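Local coordinates for uncharacterized protein (Eubacterium rectale, PDB 5COZ) that is of unknown function but probably carries a domain like that of the regulatory protein YycH and, in its natural form, a predicted lipoprotein signal, at residues K60-A66 against Y262-T268; L303-L307 against I317-W321. One frame throughout, in Å; residues are numbered along the deposited sequence.

Contact 1: K60-A66 against Y262-T268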
ATOM      1  N   LYS A  60      -1.101  19.445   8.042  1.00  6.74           N
ATOM      2  CA  LYS A  60       0.280  19.859   8.194  1.00  7.15           C
ATOM      3  C   LYS A  60       1.172  19.306   7.107  1.00  9.43           C
ATOM      4  O   LYS A  60       0.979  18.184   6.659  1.00  9.73           O
ATOM      5  CB  LYS A  60       0.874  19.291   9.504  1.00  7.74           C
ATOM      6  CG  LYS A  60       0.219  19.807  10.761  1.00  9.82           C
ATOM      7  CD  LYS A  60       0.765  18.954  11.930  1.00 12.95           C
ATOM      8  CE  LYS A  60       0.360  19.483  13.272  1.00 16.70           C
ATOM      9  NZ  LYS A  60       1.127  20.727  13.600  1.00 22.15           N
ATOM     10  N   SER A  61       2.161  20.101   6.703  1.00  6.85           N
ATOM     11  CA  SER A  61       3.325  19.645   5.973  1.00  6.71           C
ATOM     12  C   SER A  61       4.453  19.638   6.962  1.00  8.68           C
ATOM     13  O   SER A  61       4.405  20.344   7.975  1.00  8.89           O
ATOM     14  CB  SER A  61       3.654  20.564   4.809  1.00 10.68           C
ATOM     15  OG  SER A  61       2.637  20.437   3.838  1.00 12.64           O
ATOM     16  N   GLY A  62       5.483  18.867   6.675  1.00  7.94           N
ATOM     17  CA  GLY A  62       6.588  18.847   7.621  1.00  8.11           C
ATOM     18  C   GLY A  62       7.839  18.217   7.066  1.00  9.44           C
ATOM     19  O   GLY A  62       8.022  18.095   5.848  1.00  8.78           O
ATOM     20  N   LYS A  63       8.735  17.919   7.986  1.00  7.58           N
ATOM     21  CA  LYS A  63       9.974  17.201   7.710  1.00  6.73           C
ATOM     22  C   LYS A  63       9.933  15.933   8.508  1.00  9.45           C
ATOM     23  O   LYS A  63       9.497  15.954   9.676  1.00  9.41           O
ATOM     24  CB  LYS A  63      11.208  18.007   8.127  1.00  9.81           C
ATOM     25  CG  LYS A  63      11.367  19.377   7.491  1.00 19.35           C
ATOM     26  CD  LYS A  63      11.961  19.302   6.122  1.00 20.37           C
ATOM     27  CE  LYS A  63      12.389  20.683   5.671  1.00 20.54           C
ATOM     28  NZ  LYS A  63      12.744  20.635   4.234  1.00 18.31           N
ATOM     29  N   VAL A  64      10.400  14.835   7.915  1.00  7.88           N
ATOM     30  CA  VAL A  64      10.526  13.543   8.611  1.00  6.88           C
ATOM     31  C   VAL A  64      11.906  13.003   8.365  1.00  8.82           C
ATOM     32  O   VAL A  64      12.560  13.381   7.385  1.00 10.09           O
ATOM     33  CB  VAL A  64       9.473  12.482   8.141  1.00  9.17           C
ATOM     34  CG1 VAL A  64       8.037  12.947   8.385  1.00 10.07           C
ATOM     35  CG2 VAL A  64       9.683  12.113   6.671  1.00  8.55           C
ATOM     36  N   LYS A  65      12.344  12.095   9.225  1.00  8.15           N
ATOM     37  CA  LYS A  65      13.607  11.396   9.050  1.00  7.95           C
ATOM     38  C   LYS A  65      13.309   9.951   8.808  1.00  9.06           C
ATOM     39  O   LYS A  65      12.433   9.384   9.446  1.00  9.35           O
ATOM     40  CB  LYS A  65      14.476  11.535  10.322  1.00 10.07           C
ATOM     41  CG  LYS A  65      15.248  12.830  10.406  1.00 22.06           C
ATOM     42  CD  LYS A  65      16.287  12.753  11.531  1.00 28.37           C
ATOM     43  CE  LYS A  65      17.195  13.962  11.550  1.00 34.68           C
ATOM     44  NZ  LYS A  65      16.550  15.144  12.187  1.00 41.91           N
ATOM     45  N   ALA A  66      14.076   9.322   7.933  1.00  8.44           N
ATOM     46  CA  ALA A  66      13.942   7.897   7.733  1.00  9.05           C
ATOM     47  C   ALA A  66      14.270   7.146   9.017  1.00 11.20           C
ATOM     48  O   ALA A  66      15.204   7.541   9.733  1.00 12.93           O
ATOM     49  CB  ALA A  66      14.912   7.454   6.637  1.00 11.85           C
ATOM     50  N   TYR A 262       9.056   6.368   8.865  1.00  9.06           N
ATOM     51  CA  TYR A 262       9.552   7.726   9.025  1.00  8.32           C
ATOM     52  C   TYR A 262       9.184   8.282  10.368  1.00 11.55           C
ATOM     53  O   TYR A 262       8.150   7.913  10.934  1.00 13.72           O
ATOM     54  CB  TYR A 262       8.970   8.622   7.913  1.00  8.65           C
ATOM     55  CG  TYR A 262       9.292   8.088   6.534  1.00  8.65           C
ATOM     56  CD1 TYR A 262      10.508   8.376   5.921  1.00  8.92           C
ATOM     57  CD2 TYR A 262       8.420   7.214   5.877  1.00 10.04           C
ATOM     58  CE1 TYR A 262      10.850   7.818   4.687  1.00 10.52           C
ATOM     59  CE2 TYR A 262       8.778   6.610   4.671  1.00 11.55           C
ATOM     60  CZ  TYR A 262       9.979   6.942   4.062  1.00 14.95           C
ATOM     61  OH  TYR A 262      10.347   6.418   2.836  1.00 15.57           O
ATOM     62  N   ASP A 263      10.045   9.158  10.901  1.00  7.96           N
ATOM     63  CA  ASP A 263       9.831   9.807  12.196  1.00  8.22           C
ATOM     64  C   ASP A 263       9.607  11.304  11.959  1.00  9.51           C
ATOM     65  O   ASP A 263      10.457  11.975  11.386  1.00  8.65           O
ATOM     66  CB  ASP A 263      11.034   9.575  13.141  1.00  9.57           C
ATOM     67  CG  ASP A 263      10.789   9.999  14.580  1.00 11.47           C
ATOM     68  OD1 ASP A 263       9.699   9.772  15.068  1.00 13.02           O
ATOM     69  OD2 ASP A 263      11.699  10.603  15.192  1.00 16.08           O
ATOM     70  N   TRP A 264       8.463  11.820  12.412  1.00  8.07           N
ATOM     71  CA  TRP A 264       8.142  13.248  12.256  1.00  8.13           C
ATOM     72  C   TRP A 264       9.137  14.120  13.034  1.00  8.75           C
ATOM     73  O   TRP A 264       9.290  13.961  14.261  1.00  8.58           O
ATOM     74  CB  TRP A 264       6.731  13.503  12.762  1.00  8.32           C
ATOM     75  CG  TRP A 264       6.231  14.898  12.503  1.00  8.41           C
ATOM     76  CD1 TRP A 264       6.388  15.991  13.312  1.00 11.13           C
ATOM     77  CD2 TRP A 264       5.427  15.323  11.403  1.00  7.16           C
ATOM     78  NE1 TRP A 264       5.747  17.083  12.766  1.00 10.07           N
ATOM     79  CE2 TRP A 264       5.137  16.696  11.598  1.00 10.51           C
ATOM     80  CE3 TRP A 264       4.898  14.675  10.274  1.00  7.46           C
ATOM     81  CZ2 TRP A 264       4.344  17.425  10.699  1.00  9.35           C
ATOM     82  CZ3 TRP A 264       4.098  15.400   9.389  1.00  8.34           C
ATOM     83  CH2 TRP A 264       3.826  16.753   9.613  1.00  9.11           C
ATOM     84  N   VAL A 265       9.740  15.109  12.358  1.00  6.79           N
ATOM     85  CA  VAL A 265      10.691  15.976  13.040  1.00  7.63           C
ATOM     86  C   VAL A 265      10.044  17.332  13.363  1.00 10.04           C
ATOM     87  O   VAL A 265      10.181  17.842  14.492  1.00 10.34           O
ATOM     88  CB  VAL A 265      11.961  16.160  12.161  1.00 10.93           C
ATOM     89  CG1 VAL A 265      12.916  17.240  12.718  1.00 10.63           C
ATOM     90  CG2 VAL A 265      12.685  14.817  12.028  1.00 10.73           C
ATOM     91  N   GLU A 266       9.353  17.928  12.372  1.00  9.04           N
ATOM     92  CA  GLU A 266       8.757  19.253  12.579  1.00  9.78           C
ATOM     93  C   GLU A 266       7.707  19.574  11.536  1.00 10.91           C
ATOM     94  O   GLU A 266       7.736  19.047  10.417  1.00  9.38           O
ATOM     95  CB  GLU A 266       9.834  20.365  12.564  1.00 12.11           C
ATOM     96  CG  GLU A 266      10.593  20.496  11.262  1.00 15.13           C
ATOM     97  CD  GLU A 266      11.805  21.404  11.360  1.00 33.48           C
ATOM     98  OE1 GLU A 266      11.640  22.588  11.725  1.00 37.04           O
ATOM     99  OE2 GLU A 266      12.923  20.925  11.069  1.00 33.64           O
ATOM    100  N   THR A 267       6.816  20.506  11.904  1.00  8.70           N
ATOM    101  CA  THR A 267       5.814  21.063  11.010  1.00  8.16           C
ATOM    102  C   THR A 267       6.460  22.218  10.277  1.00 11.36           C
ATOM    103  O   THR A 267       7.089  23.075  10.922  1.00 12.78           O
ATOM    104  CB  THR A 267       4.601  21.543  11.821  1.00 11.74           C
ATOM    105  OG1 THR A 267       4.059  20.424  12.523  1.00 11.14           O
ATOM    106  CG2 THR A 267       3.514  22.161  10.931  1.00 12.73           C
ATOM    107  N   THR A 268       6.255  22.294   8.962  1.00  9.65           N
ATOM    108  CA  THR A 268       6.828  23.410   8.174  1.00 11.10           C
ATOM    109  C   THR A 268       5.743  24.428   7.848  1.00 18.96           C
ATOM    110  O   THR A 268       5.997  25.630   7.881  1.00 21.63           O
ATOM    111  CB  THR A 268       7.497  22.890   6.896  1.00 11.80           C
ATOM    112  OG1 THR A 268       6.551  22.080   6.194  1.00 13.56           O
ATOM    113  CG2 THR A 268       8.754  22.083   7.187  1.00 15.03           C
TER
HETATM  114  O   HOH W   1       7.688  20.193   4.073  1.00 16.98           O
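Trp-264 lays its indole against Lys-60 to Gly-62, because CG stands anti to the backbone N (chi1 -173°). The far rim of the ring, at CH2, meets CB of Lys-60 at 3.9 Å, the two side chains crossing at about a right angle. Beyond that rim the lysine chain runs on and turns at its last torsion, bringing Lys-60 NZ within 3.1 Å of Thr-267 OG1 in a hydrogen bond. Val-64 splits its branches between two aromatic residues: CG2 rests 3.8 Å from Tyr-262 CB, while CG1 reaches Trp-264 CE3 at 4.1 Å. The strands are antiparallel, and their register shifts between Lys-63 and Val-64 at a classic beta bulge, in which Val-265 and Glu-266 both face Lys-63. The carbonyl of Lys-63 takes a firm bond from Val-265 N at 2.8 Å and a weak one from Glu-266 N. One face of the indole carries Glu-266 O, and Gly-62 runs close to that oxygen and to Trp-264 CZ2, where there is little room for a CB. Lys-63 CG lies 4.0 Å from Glu-266 CG, the two chains side by side. The Lys-63 ammonium, however, goes to Asp-316 and Asp-310. Farther along, Val-265 CG2 packs 3.6 Å from Lys-65 CG.

Contact 2: L303-L307 against I317-W321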
ATOM      1  N   LEU A 303      -6.472  10.581  -0.109  1.00  5.19           N
ATOM      2  CA  LEU A 303      -5.660  11.610   0.538  1.00  5.06           C
ATOM      3  C   LEU A 303      -4.459  10.915   1.160  1.00  5.99           C
ATOM      4  O   LEU A 303      -4.648  10.017   1.990  1.00  6.91           O
ATOM      5  CB  LEU A 303      -6.484  12.360   1.603  1.00  5.33           C
ATOM      6  CG  LEU A 303      -5.716  13.324   2.480  1.00  7.11           C
ATOM      7  CD1 LEU A 303      -5.081  14.462   1.625  1.00  8.25           C
ATOM      8  CD2 LEU A 303      -6.677  13.901   3.559  1.00  7.10           C
ATOM      9  N   GLU A 304      -3.252  11.299   0.747  1.00  5.26           N
ATOM     10  CA  GLU A 304      -2.057  10.613   1.227  1.00  4.67           C
ATOM     11  C   GLU A 304      -0.963  11.604   1.533  1.00  5.46           C
ATOM     12  O   GLU A 304      -1.022  12.750   1.106  1.00  5.61           O
ATOM     13  CB  GLU A 304      -1.551   9.583   0.184  1.00  4.79           C
ATOM     14  CG  GLU A 304      -2.666   8.626  -0.237  1.00  7.14           C
ATOM     15  CD  GLU A 304      -2.285   7.533  -1.210  1.00  8.05           C
ATOM     16  OE1 GLU A 304      -1.121   7.526  -1.668  1.00  8.17           O
ATOM     17  OE2 GLU A 304      -3.180   6.743  -1.602  1.00  7.51           O
ATOM     18  N   TYR A 305       0.069  11.151   2.260  1.00  5.53           N
ATOM     19  CA  TYR A 305       1.241  11.973   2.510  1.00  5.37           C
ATOM     20  C   TYR A 305       2.370  11.498   1.619  1.00  7.50           C
ATOM     21  O   TYR A 305       2.858  10.369   1.768  1.00  8.34           O
ATOM     22  CB  TYR A 305       1.677  11.845   3.983  1.00  5.83           C
ATOM     23  CG  TYR A 305       1.156  12.913   4.915  1.00  5.71           C
ATOM     24  CD1 TYR A 305       1.294  14.265   4.609  1.00  5.62           C
ATOM     25  CD2 TYR A 305       0.618  12.581   6.151  1.00  5.51           C
ATOM     26  CE1 TYR A 305       0.912  15.261   5.515  1.00  6.20           C
ATOM     27  CE2 TYR A 305       0.241  13.567   7.072  1.00  6.56           C
ATOM     28  CZ  TYR A 305       0.398  14.904   6.752  1.00  7.66           C
ATOM     29  OH  TYR A 305       0.047  15.868   7.670  1.00  7.83           O
HETATM   30  N   MSE A 306       2.820  12.373   0.723  1.00  6.00           N
HETATM   31  CA  MSE A 306       3.932  12.022  -0.153  1.00  6.11           C
HETATM   32  C   MSE A 306       5.232  12.525   0.462  1.00  7.81           C
HETATM   33  O   MSE A 306       5.266  13.612   1.048  1.00  6.68           O
HETATM   34  CB  MSE A 306       3.740  12.612  -1.549  1.00  7.13           C
HETATM   35  CG  MSE A 306       4.850  12.187  -2.497  1.00  8.75           C
HETATM   36 SE   MSE A 306       4.374  12.486  -4.346  0.75 11.54          SE
HETATM   37  CE  MSE A 306       3.295  10.933  -4.604  1.00 11.17           C
ATOM     38  N   LEU A 307       6.277  11.699   0.336  1.00  7.26           N
ATOM     39  CA  LEU A 307       7.600  12.082   0.784  0.60  7.94           C
ATOM     40  C   LEU A 307       8.464  12.523  -0.364  1.00  8.99           C
ATOM     41  O   LEU A 307       8.483  11.883  -1.429  1.00  9.02           O
ATOM     42  CB  LEU A 307       8.283  10.950   1.489  0.60  8.17           C
ATOM     43  CG  LEU A 307       7.635  10.473   2.763  0.60 12.71           C
ATOM     44  CD1 LEU A 307       8.590   9.759   3.483  0.60 13.80           C
ATOM     45  CD2 LEU A 307       7.287  11.601   3.693  0.60 15.99           C
ATOM     46  N   ILE A 317       7.389  16.107   3.887  1.00  7.16           N
ATOM     47  CA  ILE A 317       6.152  15.319   3.869  1.00  6.95           C
ATOM     48  C   ILE A 317       5.011  16.284   3.576  1.00  9.11           C
ATOM     49  O   ILE A 317       4.863  17.283   4.293  1.00  8.83           O
ATOM     50  CB  ILE A 317       5.961  14.504   5.170  1.00  8.52           C
ATOM     51  CG1 ILE A 317       4.693  13.640   5.099  1.00  9.68           C
ATOM     52  CG2 ILE A 317       6.016  15.348   6.480  1.00  9.55           C
ATOM     53  CD1 ILE A 317       4.596  12.583   6.207  1.00 12.06           C
ATOM     54  N   LYS A 318       4.270  16.043   2.464  1.00  6.79           N
ATOM     55  CA  LYS A 318       3.234  16.996   2.064  1.00  7.17           C
ATOM     56  C   LYS A 318       2.018  16.230   1.627  1.00  7.74           C
ATOM     57  O   LYS A 318       2.163  15.149   1.029  1.00  7.46           O
ATOM     58  CB  LYS A 318       3.731  17.876   0.889  1.00 10.57           C
ATOM     59  CG  LYS A 318       4.956  18.734   1.282  1.00 13.35           C
ATOM     60  CD  LYS A 318       5.413  19.649   0.145  1.00 17.76           C
ATOM     61  CE  LYS A 318       4.459  20.819  -0.047  1.00 30.73           C
ATOM     62  NZ  LYS A 318       4.811  21.645  -1.239  1.00 39.90           N
ATOM     63  N   PRO A 319       0.808  16.755   1.866  1.00  5.43           N
ATOM     64  CA  PRO A 319      -0.381  16.004   1.452  1.00  5.23           C
ATOM     65  C   PRO A 319      -0.618  16.099  -0.040  1.00  8.19           C
ATOM     66  O   PRO A 319      -0.410  17.162  -0.668  1.00  7.21           O
ATOM     67  CB  PRO A 319      -1.524  16.698   2.214  1.00  6.70           C
ATOM     68  CG  PRO A 319      -1.045  18.145   2.355  1.00  9.16           C
ATOM     69  CD  PRO A 319       0.447  17.998   2.589  1.00  7.11           C
ATOM     70  N   VAL A 320      -1.100  14.993  -0.588  1.00  6.18           N
ATOM     71  CA  VAL A 320      -1.463  14.889  -1.992  1.00  4.52           C
ATOM     72  C   VAL A 320      -2.818  14.204  -2.103  1.00  6.69           C
ATOM     73  O   VAL A 320      -3.192  13.394  -1.242  1.00  6.33           O
ATOM     74  CB  VAL A 320      -0.389  14.106  -2.836  1.00  6.77           C
ATOM     75  CG1 VAL A 320       0.918  14.883  -2.885  1.00  6.76           C
ATOM     76  CG2 VAL A 320      -0.158  12.673  -2.330  1.00  7.23           C
ATOM     77  N   TRP A 321      -3.537  14.503  -3.191  1.00  5.88           N
ATOM     78  CA  TRP A 321      -4.691  13.726  -3.618  1.00  5.57           C
ATOM     79  C   TRP A 321      -4.238  12.830  -4.759  1.00  7.01           C
ATOM     80  O   TRP A 321      -3.683  13.342  -5.742  1.00  7.17           O
ATOM     81  CB  TRP A 321      -5.830  14.635  -4.088  1.00  5.84           C
ATOM     82  CG  TRP A 321      -6.604  15.293  -2.994  1.00  6.05           C
ATOM     83  CD1 TRP A 321      -6.618  16.622  -2.686  1.00  8.48           C
ATOM     84  CD2 TRP A 321      -7.581  14.672  -2.148  1.00  5.87           C
ATOM     85  NE1 TRP A 321      -7.525  16.868  -1.673  1.00  8.66           N
ATOM     86  CE2 TRP A 321      -8.149  15.691  -1.345  1.00  8.45           C
ATOM     87  CE3 TRP A 321      -8.027  13.348  -1.984  1.00  6.23           C
ATOM     88  CZ2 TRP A 321      -9.151  15.435  -0.397  1.00  8.12           C
ATOM     89  CZ3 TRP A 321      -9.035  13.092  -1.052  1.00  8.03           C
ATOM     90  CH2 TRP A 321      -9.578  14.125  -0.266  1.00  8.67           C
TER
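With CG1 turned away from the backbone N (chi1 -177°) and its chain extended, Ile-317 carries CD1 over one face of the Tyr-305 ring. The tyrosine meets it with an unusual first torsion of -95°, and Ile-317 CD1 sits 4.1 Å from the centroid of the Tyr-305 ring, a CH-pi contact displaced toward the rim. CG1 of the same isoleucine lies 3.5 Å from Tyr-305 CD1, while the carbonyl carbon of Lys-318 comes up at the ring edge, in plane. Past it, Tyr-305 CE1 approaches Pro-319 CD at 4.0 Å, and the phenol OH hydrogen-bonds to Lys-60 O. A second CH-pi contact closes the other end of the pairing, where Leu-303 CB stands 4.0 Å from the centroid of the six-membered ring of Trp-321. These strands are the arms of a beta hairpin. On the face bearing Glu-304, Val-320 CG1 packs 3.9 Å from CB of Met-306, a selenomethionine. Backbone bonds pair Glu-304 with Val-320 and Met-306 with Lys-318, the one from Glu-304 N to Val-320 O being nearly straight (172°). Replacing Tyr-305 by an alanine would probably leave Ile-317 CD1 without its ring and the carbonyl of Lys-60 without the phenol hydroxyl. Glu-304 binds Ser-302, Tyr-324 and Arg-227, and Trp-321 NE1 the carbonyl of Leu-274; with Tyr-305, these buried polar groups find partners beyond the two strands, which probably fixes their orientation.

The centres of contact 1 and contact 2 lie about 12 Å apart in one mixed sheet, on the same side of the chain's centre. Strand 58-66 is the shared neighbour, pairing with 262-272 on one edge and 314-330 on the other, and 314-330 in turn pairs with 295-311, so four strands run in the order 262-272, 58-66, 314-330, 295-311. Along the chain, contact 1 closes before contact 2 opens. The segments of contact 1 are 196 residues apart, and the whole of the second, antiparallel sheet is built between them, whereas contact 2 is a local hairpin. A backbone bond between Gly-62 and Ile-317, with Trp-264 packed on Ile-317, joins the long-range pairing to the buried hairpin.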